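Local atomic coordinates of periplasmic binding protein/LacI transcriptional regulator (Alkaliphilus metalliredigens, PDB entry 3CTP), a protein that probably acts as a LacI-family, DNA-binding transcriptional regulator, and binds the sugar D-xylulofuranose in the cleft of its periplasmic-binding-protein-like core. Residues A[100-113]-A[124-136]. Numbering follows the deposited sequence.
With XLF (beta-D-xylulofuranose), chain C.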
ATOM      1  N   ASP A 100      -5.192 -11.308  -7.641  1.00 12.92           N
ATOM      2  CA  ASP A 100      -6.437 -11.684  -8.287  1.00 11.86           C
ATOM      3  C   ASP A 100      -6.188 -12.621  -9.459  1.00 11.74           C
ATOM      4  O   ASP A 100      -6.888 -12.576 -10.483  1.00 14.04           O
ATOM      5  CB  ASP A 100      -7.191 -10.450  -8.772  1.00 12.05           C
ATOM      6  CG  ASP A 100      -7.653  -9.570  -7.608  1.00 12.34           C
ATOM      7  OD1 ASP A 100      -8.290 -10.103  -6.670  1.00 12.74           O
ATOM      8  OD2 ASP A 100      -7.412  -8.351  -7.665  1.00 12.79           O
ATOM      9  N   ASP A 101      -5.258 -13.540  -9.263  1.00 10.79           N
ATOM     10  CA  ASP A 101      -4.926 -14.513 -10.304  1.00 10.90           C
ATOM     11  C   ASP A 101      -5.127 -15.921  -9.773  1.00 11.80           C
ATOM     12  O   ASP A 101      -4.557 -16.302  -8.750  1.00 12.69           O
ATOM     13  CB  ASP A 101      -3.473 -14.340 -10.738  1.00 10.29           C
ATOM     14  CG  ASP A 101      -3.102 -15.284 -11.873  1.00 15.55           C
ATOM     15  OD1 ASP A 101      -3.493 -15.016 -13.023  1.00 24.09           O
ATOM     16  OD2 ASP A 101      -2.466 -16.293 -11.603  1.00 18.37           O
ATOM     17  N   LYS A 102      -5.933 -16.700 -10.480  1.00 11.53           N
ATOM     18  CA  LYS A 102      -6.249 -18.036 -10.025  1.00 12.83           C
ATOM     19  C   LYS A 102      -4.991 -18.893  -9.913  1.00 12.06           C
ATOM     20  O   LYS A 102      -4.847 -19.706  -9.003  1.00 13.33           O
ATOM     21  CB  LYS A 102      -7.260 -18.675 -11.009  1.00 15.56           C
ATOM     22  CG  LYS A 102      -7.879 -19.963 -10.491  1.00 33.27           C
ATOM     23  CD  LYS A 102      -8.858 -20.598 -11.498  1.00 30.58           C
ATOM     24  CE  LYS A 102      -9.887 -19.597 -11.990  1.00 35.42           C
ATOM     25  NZ  LYS A 102     -11.068 -20.295 -12.631  1.00 36.05           N
ATOM     26  N   GLU A 103      -4.066 -18.756 -10.857  1.00 11.78           N
ATOM     27  CA  GLU A 103      -2.888 -19.616 -10.783  1.00 12.89           C
ATOM     28  C   GLU A 103      -1.926 -19.223  -9.651  1.00 12.27           C
ATOM     29  O   GLU A 103      -1.285 -20.077  -9.043  1.00 13.57           O
ATOM     30  CB  GLU A 103      -2.180 -19.668 -12.134  1.00 14.47           C
ATOM     31  CG  GLU A 103      -3.149 -20.047 -13.275  1.00 36.30           C
ATOM     32  CD  GLU A 103      -3.971 -21.328 -13.031  1.00 29.43           C
ATOM     33  OE1 GLU A 103      -3.416 -22.345 -12.553  1.00 36.87           O
ATOM     34  OE2 GLU A 103      -5.185 -21.320 -13.345  1.00 39.86           O
ATOM     35  N   LYS A 104      -1.813 -17.933  -9.355  1.00 10.94           N
ATOM     36  CA  LYS A 104      -1.002 -17.538  -8.199  1.00 11.20           C
ATOM     37  C   LYS A 104      -1.644 -18.031  -6.913  1.00 11.39           C
ATOM     38  O   LYS A 104      -0.963 -18.463  -5.984  1.00 12.27           O
ATOM     39  CB  LYS A 104      -0.825 -16.015  -8.132  1.00 12.89           C
ATOM     40  CG  LYS A 104       0.126 -15.496  -9.204  1.00 15.61           C
ATOM     41  CD  LYS A 104       0.188 -13.980  -9.206  1.00 17.01           C
ATOM     42  CE  LYS A 104       1.044 -13.513 -10.386  1.00 24.61           C
ATOM     43  NZ  LYS A 104       1.178 -12.032 -10.475  1.00 21.92           N
ATOM     44  N   GLU A 105      -2.964 -17.952  -6.841  1.00 10.72           N
ATOM     45  CA  GLU A 105      -3.648 -18.482  -5.661  1.00 10.56           C
ATOM     46  C   GLU A 105      -3.383 -19.979  -5.518  1.00 11.31           C
ATOM     47  O   GLU A 105      -3.089 -20.477  -4.425  1.00 12.05           O
ATOM     48  CB  GLU A 105      -5.162 -18.212  -5.750  1.00 12.10           C
ATOM     49  CG  GLU A 105      -5.881 -18.697  -4.518  1.00 13.19           C
ATOM     50  CD  GLU A 105      -7.366 -18.426  -4.565  1.00 17.50           C
ATOM     51  OE1 GLU A 105      -7.862 -17.877  -5.587  1.00 17.59           O
ATOM     52  OE2 GLU A 105      -8.015 -18.760  -3.540  1.00 21.25           O
ATOM     53  N   LYS A 106      -3.497 -20.718  -6.621  1.00 11.59           N
ATOM     54  CA  LYS A 106      -3.249 -22.158  -6.546  1.00 11.42           C
ATOM     55  C   LYS A 106      -1.828 -22.469  -6.065  1.00 12.41           C
ATOM     56  O   LYS A 106      -1.593 -23.373  -5.247  1.00 12.37           O
ATOM     57  CB  LYS A 106      -3.497 -22.789  -7.927  1.00 12.73           C
ATOM     58  CG  LYS A 106      -3.209 -24.270  -7.974  1.00 23.54           C
ATOM     59  CD  LYS A 106      -3.574 -24.844  -9.353  1.00 26.59           C
ATOM     60  CE  LYS A 106      -5.079 -24.794  -9.628  1.00 30.17           C
ATOM     61  NZ  LYS A 106      -5.416 -25.319 -11.018  1.00 34.52           N
ATOM     62  N   THR A 107      -0.864 -21.698  -6.564  1.00 10.73           N
ATOM     63  CA  THR A 107       0.521 -21.907  -6.206  1.00 10.68           C
ATOM     64  C   THR A 107       0.724 -21.650  -4.719  1.00 10.32           C
ATOM     65  O   THR A 107       1.352 -22.431  -4.029  1.00 10.77           O
ATOM     66  CB  THR A 107       1.416 -20.952  -7.005  1.00 13.42           C
ATOM     67  OG1 THR A 107       1.336 -21.288  -8.399  1.00 14.75           O
ATOM     68  CG2 THR A 107       2.871 -21.060  -6.512  1.00 14.74           C
ATOM     69  N   TYR A 108       0.150 -20.556  -4.217  1.00  8.91           N
ATOM     70  CA  TYR A 108       0.333 -20.243  -2.792  1.00 10.54           C
ATOM     71  C   TYR A 108      -0.399 -21.231  -1.887  1.00 11.12           C
ATOM     72  O   TYR A 108       0.046 -21.530  -0.779  1.00 11.88           O
ATOM     73  CB  TYR A 108      -0.034 -18.770  -2.469  1.00 10.33           C
ATOM     74  CG  TYR A 108       1.169 -17.923  -2.779  1.00 14.04           C
ATOM     75  CD1 TYR A 108       2.347 -18.123  -2.076  1.00 16.37           C
ATOM     76  CD2 TYR A 108       1.156 -17.009  -3.797  1.00 19.04           C
ATOM     77  CE1 TYR A 108       3.502 -17.421  -2.386  1.00 20.28           C
ATOM     78  CE2 TYR A 108       2.319 -16.286  -4.126  1.00 22.63           C
ATOM     79  CZ  TYR A 108       3.481 -16.510  -3.408  1.00 20.95           C
ATOM     80  OH  TYR A 108       4.641 -15.809  -3.726  1.00 24.49           O
ATOM     81  N   LEU A 109      -1.530 -21.746  -2.354  0.50 11.81           N
ATOM     82  CA  LEU A 109      -2.219 -22.773  -1.574  0.50 12.58           C
ATOM     83  C   LEU A 109      -1.293 -23.976  -1.427  0.50 13.12           C
ATOM     84  O   LEU A 109      -1.176 -24.561  -0.346  0.50 14.45           O
ATOM     85  CB  LEU A 109      -3.529 -23.164  -2.263  0.50 13.21           C
ATOM     86  CG  LEU A 109      -4.447 -24.192  -1.598  0.50 11.39           C
ATOM     87  CD1 LEU A 109      -4.906 -23.718  -0.226  0.50 14.45           C
ATOM     88  CD2 LEU A 109      -5.634 -24.473  -2.508  0.50 15.04           C
ATOM     89  N   GLU A 110      -0.614 -24.345  -2.508  1.00 12.79           N
ATOM     90  CA  GLU A 110       0.278 -25.514  -2.465  1.00 13.76           C
ATOM     91  C   GLU A 110       1.492 -25.238  -1.563  1.00 13.83           C
ATOM     92  O   GLU A 110       1.948 -26.100  -0.808  1.00 14.60           O
ATOM     93  CB  GLU A 110       0.739 -25.896  -3.876  1.00 16.30           C
ATOM     94  CG  GLU A 110      -0.395 -26.366  -4.778  1.00 33.29           C
ATOM     95  CD  GLU A 110       0.098 -26.824  -6.144  1.00 31.36           C
ATOM     96  OE1 GLU A 110       1.325 -26.767  -6.389  1.00 40.35           O
ATOM     97  OE2 GLU A 110      -0.745 -27.249  -6.970  1.00 39.73           O
ATOM     98  N   VAL A 111       2.030 -24.031  -1.677  1.00 12.59           N
ATOM     99  CA  VAL A 111       3.199 -23.662  -0.891  1.00 12.86           C
ATOM    100  C   VAL A 111       2.832 -23.575   0.602  1.00 12.44           C
ATOM    101  O   VAL A 111       3.563 -24.081   1.464  1.00 14.73           O
ATOM    102  CB  VAL A 111       3.776 -22.339  -1.383  1.00 15.33           C
ATOM    103  CG1 VAL A 111       4.893 -21.890  -0.471  1.00 21.50           C
ATOM    104  CG2 VAL A 111       4.279 -22.496  -2.823  1.00 17.55           C
ATOM    105  N   LEU A 112       1.701 -22.950   0.924  1.00 12.17           N
ATOM    106  CA  LEU A 112       1.275 -22.891   2.329  1.00 11.87           C
ATOM    107  C   LEU A 112       1.044 -24.286   2.909  1.00 14.02           C
ATOM    108  O   LEU A 112       1.420 -24.569   4.047  1.00 14.84           O
ATOM    109  CB  LEU A 112       0.003 -22.040   2.449  1.00 11.38           C
ATOM    110  CG  LEU A 112       0.264 -20.553   2.188  1.00 12.86           C
ATOM    111  CD1 LEU A 112      -1.028 -19.767   1.948  1.00 14.73           C
ATOM    112  CD2 LEU A 112       1.081 -19.949   3.376  1.00 13.54           C
ATOM    113  N   GLN A 113       0.405 -25.168   2.146  1.00 14.01           N
ATOM    114  CA  GLN A 113       0.215 -26.560   2.599  1.00 16.48           C
ATOM    115  C   GLN A 113       1.550 -27.265   2.839  1.00 17.00           C
ATOM    116  O   GLN A 113       1.717 -27.994   3.828  1.00 18.11           O
ATOM    117  CB  GLN A 113      -0.600 -27.335   1.554  1.00 18.53           C
ATOM    118  CG  GLN A 113      -0.565 -28.841   1.692  1.00 42.77           C
ATOM    119  CD  GLN A 113      -1.402 -29.520   0.623  1.00 31.73           C
ATOM    120  OE1 GLN A 113      -0.868 -30.050  -0.354  1.00 48.11           O
ATOM    121  NE2 GLN A 113      -2.721 -29.480   0.786  1.00 45.37           N
ATOM    122  N   ARG A 124     -10.842 -12.871  -1.589  1.00  9.65           N
ATOM    123  CA  ARG A 124     -11.259 -12.652  -2.958  1.00 10.33           C
ATOM    124  C   ARG A 124     -10.844 -13.841  -3.847  1.00 11.23           C
ATOM    125  O   ARG A 124     -10.360 -13.684  -4.990  1.00 13.56           O
ATOM    126  CB  ARG A 124     -10.720 -11.302  -3.474  1.00 12.09           C
ATOM    127  CG  ARG A 124     -11.629 -10.656  -4.485  1.00 16.12           C
ATOM    128  CD  ARG A 124     -11.511  -9.135  -4.425  1.00 10.75           C
ATOM    129  NE  ARG A 124     -10.220  -8.666  -4.956  1.00  9.74           N
ATOM    130  CZ  ARG A 124      -9.837  -7.390  -4.889  1.00 10.95           C
ATOM    131  NH1 ARG A 124      -8.676  -7.009  -5.415  1.00 11.14           N
ATOM    132  NH2 ARG A 124     -10.648  -6.487  -4.316  1.00 10.22           N
ATOM    133  N   SER A 125     -11.068 -15.038  -3.325  1.00 10.24           N
ATOM    134  CA  SER A 125     -10.623 -16.255  -4.007  1.00 11.17           C
ATOM    135  C   SER A 125     -11.290 -16.466  -5.364  1.00 11.76           C
ATOM    136  O   SER A 125     -12.490 -16.210  -5.528  1.00 12.73           O
ATOM    137  CB  SER A 125     -10.934 -17.485  -3.128  1.00 13.25           C
ATOM    138  OG  SER A 125     -10.546 -18.692  -3.805  1.00 17.60           O
ATOM    139  N   GLN A 126     -10.516 -16.999  -6.314  1.00 12.75           N
ATOM    140  CA  GLN A 126     -11.071 -17.462  -7.593  1.00 14.97           C
ATOM    141  C   GLN A 126     -11.053 -18.980  -7.768  1.00 19.23           C
ATOM    142  O   GLN A 126     -11.438 -19.506  -8.823  1.00 21.27           O
ATOM    143  CB  GLN A 126     -10.369 -16.789  -8.760  1.00 14.54           C
ATOM    144  CG  GLN A 126     -10.595 -15.283  -8.742  1.00 22.52           C
ATOM    145  CD  GLN A 126     -10.017 -14.608  -9.954  1.00 22.23           C
ATOM    146  OE1 GLN A 126      -9.915 -15.212 -11.034  1.00 25.64           O
ATOM    147  NE2 GLN A 126      -9.634 -13.350  -9.797  1.00 21.75           N
ATOM    148  N   CYS A 127     -10.626 -19.694  -6.746  1.00 20.90           N
ATOM    149  CA  CYS A 127     -10.706 -21.158  -6.794  1.00 24.29           C
ATOM    150  C   CYS A 127     -11.959 -21.721  -6.153  1.00 26.31           C
ATOM    151  O   CYS A 127     -12.783 -21.004  -5.574  1.00 26.18           O
ATOM    152  CB  CYS A 127      -9.512 -21.774  -6.100  1.00 25.37           C
ATOM    153  SG  CYS A 127      -7.974 -21.110  -6.721  1.00 40.65           S
ATOM    154  N   GLU A 128     -12.073 -23.037  -6.258  1.00 27.92           N
ATOM    155  CA  GLU A 128     -13.161 -23.772  -5.680  1.00 29.37           C
ATOM    156  C   GLU A 128     -12.572 -25.151  -5.441  1.00 30.44           C
ATOM    157  O   GLU A 128     -12.167 -25.477  -4.334  1.00 29.66           O
ATOM    158  CB  GLU A 128     -14.308 -23.830  -6.689  1.00 30.16           C
ATOM    159  CG  GLU A 128     -15.487 -24.689  -6.276  1.00 37.15           C
ATOM    160  CD  GLU A 128     -16.736 -24.366  -7.075  1.00 36.38           C
ATOM    161  OE1 GLU A 128     -16.784 -23.273  -7.682  1.00 39.08           O
ATOM    162  OE2 GLU A 128     -17.669 -25.202  -7.095  1.00 41.53           O
ATOM    163  N   ASP A 129     -12.533 -25.925  -6.522  1.00 32.63           N
ATOM    164  CA  ASP A 129     -11.757 -27.156  -6.694  1.00 33.64           C
ATOM    165  C   ASP A 129     -10.588 -27.388  -5.757  1.00 31.49           C
ATOM    166  O   ASP A 129     -10.538 -28.379  -5.020  1.00 31.00           O
ATOM    167  CB  ASP A 129     -11.134 -27.156  -8.098  1.00 35.85           C
ATOM    168  CG  ASP A 129     -12.158 -27.027  -9.210  1.00 55.60           C
ATOM    169  OD1 ASP A 129     -13.274 -26.512  -8.963  1.00 39.80           O
ATOM    170  OD2 ASP A 129     -11.818 -27.435 -10.347  1.00 42.30           O
ATOM    171  N   GLU A 130      -9.607 -26.501  -5.867  1.00 29.65           N
ATOM    172  CA  GLU A 130      -8.319 -26.670  -5.217  1.00 27.52           C
ATOM    173  C   GLU A 130      -8.431 -26.815  -3.711  1.00 24.75           C
ATOM    174  O   GLU A 130      -7.558 -27.397  -3.070  1.00 23.57           O
ATOM    175  CB  GLU A 130      -7.402 -25.495  -5.554  1.00 28.63           C
ATOM    176  CG  GLU A 130      -6.829 -25.550  -6.959  1.00 58.65           C
ATOM    177  CD  GLU A 130      -7.902 -25.625  -8.031  1.00 34.54           C
ATOM    178  OE1 GLU A 130      -9.018 -25.103  -7.807  1.00 59.24           O
ATOM    179  OE2 GLU A 130      -7.614 -26.187  -9.113  1.00 59.45           O
ATOM    180  N   TYR A 131      -9.513 -26.292  -3.147  1.00 24.07           N
ATOM    181  CA  TYR A 131      -9.669 -26.282  -1.700  1.00 24.44           C
ATOM    182  C   TYR A 131     -10.285 -27.555  -1.133  1.00 27.74           C
ATOM    183  O   TYR A 131     -10.257 -27.773   0.084  1.00 28.77           O
ATOM    184  CB  TYR A 131     -10.524 -25.088  -1.291  1.00 22.86           C
ATOM    185  CG  TYR A 131      -9.754 -23.796  -1.341  1.00 17.00           C
ATOM    186  CD1 TYR A 131      -9.093 -23.341  -0.231  1.00 18.83           C
ATOM    187  CD2 TYR A 131      -9.685 -23.041  -2.510  1.00 17.68           C
ATOM    188  CE1 TYR A 131      -8.381 -22.159  -0.242  1.00 17.61           C
ATOM    189  CE2 TYR A 131      -8.989 -21.854  -2.533  1.00 16.58           C
ATOM    190  CZ  TYR A 131      -8.330 -21.426  -1.385  1.00 19.25           C
ATOM    191  OH  TYR A 131      -7.603 -20.259  -1.354  1.00 20.68           O
ATOM    192  N   ALA A 132     -10.829 -28.389  -2.016  1.00 28.52           N
ATOM    193  CA  ALA A 132     -11.663 -29.512  -1.594  1.00 31.95           C
ATOM    194  C   ALA A 132     -10.894 -30.581  -0.824  1.00 35.78           C
ATOM    195  O   ALA A 132     -11.440 -31.236   0.066  1.00 37.21           O
ATOM    196  CB  ALA A 132     -12.363 -30.131  -2.808  1.00 31.01           C
ATOM    197  N   ASN A 133      -9.628 -30.760  -1.167  1.00 38.02           N
ATOM    198  CA  ASN A 133      -8.839 -31.812  -0.551  1.00 41.43           C
ATOM    199  C   ASN A 133      -7.872 -31.287   0.503  1.00 43.48           C
ATOM    200  O   ASN A 133      -7.518 -32.002   1.443  1.00 44.70           O
ATOM    201  CB  ASN A 133      -8.095 -32.592  -1.635  1.00 42.36           C
ATOM    202  CG  ASN A 133      -7.949 -31.798  -2.919  1.00 54.46           C
ATOM    203  OD1 ASN A 133      -8.084 -32.345  -4.018  1.00 45.15           O
ATOM    204  ND2 ASN A 133      -7.698 -30.493  -2.789  1.00 43.93           N
ATOM    205  N   ILE A 134      -7.448 -30.037   0.353  1.00 43.62           N
ATOM    206  CA  ILE A 134      -6.495 -29.490   1.299  1.00 43.16           C
ATOM    207  C   ILE A 134      -7.031 -29.830   2.676  1.00 42.51           C
ATOM    208  O   ILE A 134      -8.242 -29.841   2.889  1.00 44.41           O
ATOM    209  CB  ILE A 134      -6.276 -27.979   1.106  1.00 43.08           C
ATOM    210  CG1 ILE A 134      -7.204 -27.163   2.003  1.00 50.22           C
ATOM    211  CG2 ILE A 134      -6.460 -27.597  -0.358  1.00 50.97           C
ATOM    212  CD1 ILE A 134      -6.885 -25.678   1.971  1.00 43.17           C
ATOM    213  N   ASP A 135      -6.138 -30.169   3.594  1.00 39.74           N
ATOM    214  CA  ASP A 135      -6.547 -30.615   4.912  1.00 37.06           C
ATOM    215  C   ASP A 135      -6.047 -29.619   5.946  1.00 32.53           C
ATOM    216  O   ASP A 135      -5.436 -29.988   6.947  1.00 34.23           O
ATOM    217  CB  ASP A 135      -5.967 -32.000   5.194  1.00 38.92           C
ATOM    218  CG  ASP A 135      -6.634 -32.674   6.364  1.00 49.62           C
ATOM    219  OD1 ASP A 135      -7.272 -33.728   6.156  1.00 43.37           O
ATOM    220  OD2 ASP A 135      -6.531 -32.141   7.488  1.00 46.03           O
ATOM    221  N   ILE A 136      -6.300 -28.348   5.679  1.00 25.61           N
ATOM    222  CA  ILE A 136      -5.831 -27.269   6.529  1.00 20.50           C
ATOM    223  C   ILE A 136      -7.025 -26.348   6.685  1.00 16.76           C
ATOM    224  O   ILE A 136      -7.766 -26.146   5.722  1.00 16.32           O
ATOM    225  CB  ILE A 136      -4.683 -26.493   5.857  1.00 20.89           C
ATOM    226  CG1 ILE A 136      -3.408 -27.343   5.808  1.00 26.89           C
ATOM    227  CG2 ILE A 136      -4.382 -25.215   6.612  1.00 22.97           C
ATOM    228  CD1 ILE A 136      -2.212 -26.603   5.211  1.00 26.62           C
TER
HETATM  229  O4  XLF C 401     -13.401  -6.640  -3.443  1.00 10.69           O
HETATM  230  C4  XLF C 401     -13.679  -5.322  -2.963  1.00  9.94           C
HETATM  231  C5  XLF C 401     -13.187  -4.339  -4.015  1.00  7.80           C
HETATM  232  O5  XLF C 401     -12.018  -3.723  -3.464  1.00  8.98           O
HETATM  233  C3  XLF C 401     -12.846  -5.009  -1.731  1.00  9.19           C
HETATM  234  O3  XLF C 401     -13.645  -4.983  -0.541  1.00  9.46           O
HETATM  235  C2  XLF C 401     -12.307  -3.647  -2.071  1.00  9.00           C
HETATM  236  O2  XLF C 401     -13.306  -2.630  -1.851  1.00  8.32           O
HETATM  237  C1  XLF C 401     -11.031  -3.316  -1.324  1.00  6.89           C
HETATM  238  O1  XLF C 401     -10.520  -2.060  -1.795  1.00 10.36           O
HETATM  239  O   HOH W   1      -9.854 -12.266  -7.135  1.00 21.23           O
HETATM  240  O   HOH W   2      -7.543 -15.285 -12.573  1.00 22.52           O
HETATM  241  O   HOH W   3     -13.034 -21.491 -10.009  1.00 39.36           O
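Glu105 and the loop 124-136 illustrate how one buried carboxylate can organise a turn. The Glu105 side chain is extended throughout, with CG anti to the backbone N (chi1 -178°), and carries both oxygens into the loop. Glu105 OE1 takes the Gln126 backbone N-H on its syn lone pair at 2.9 Å; Glu105 OE2 accepts from Ser125 OG on the syn side and, at 2.7 Å, from Tyr131 OH on the anti side. With an alanine at Glu105, the Gln126 N-H and the Ser125 and Tyr131 hydroxyls would probably lose their shared carboxylate. Ser125 OG in turn accepts from Cys127 N, an ST turn. In this Rossmann-like lobe, helix 102-114 thus packs on the loop following strand 119-123; Arg124, at the start of that loop, lines the ligand pocket. Salt bridges form at the ligand end and midway along the helix. Arg124 meets Asp100 side-on, NE to OD1 at 3.0 Å and NH1 to OD2 at 2.9 Å; Arg124 NH1 also bridges to Asp213, while Arg124 NH2 donates to sugar O4 at 2.9 Å. Farther along, Lys106 NZ pairs with Glu130 OE2 at 3.0 Å. Apolar contact comes from Leu109: in one of its two conformers, CD2 sits over the centre of the Tyr131 ring in a CH-pi contact, and CD1 touches Ile134 CD1 at 3.5 Å.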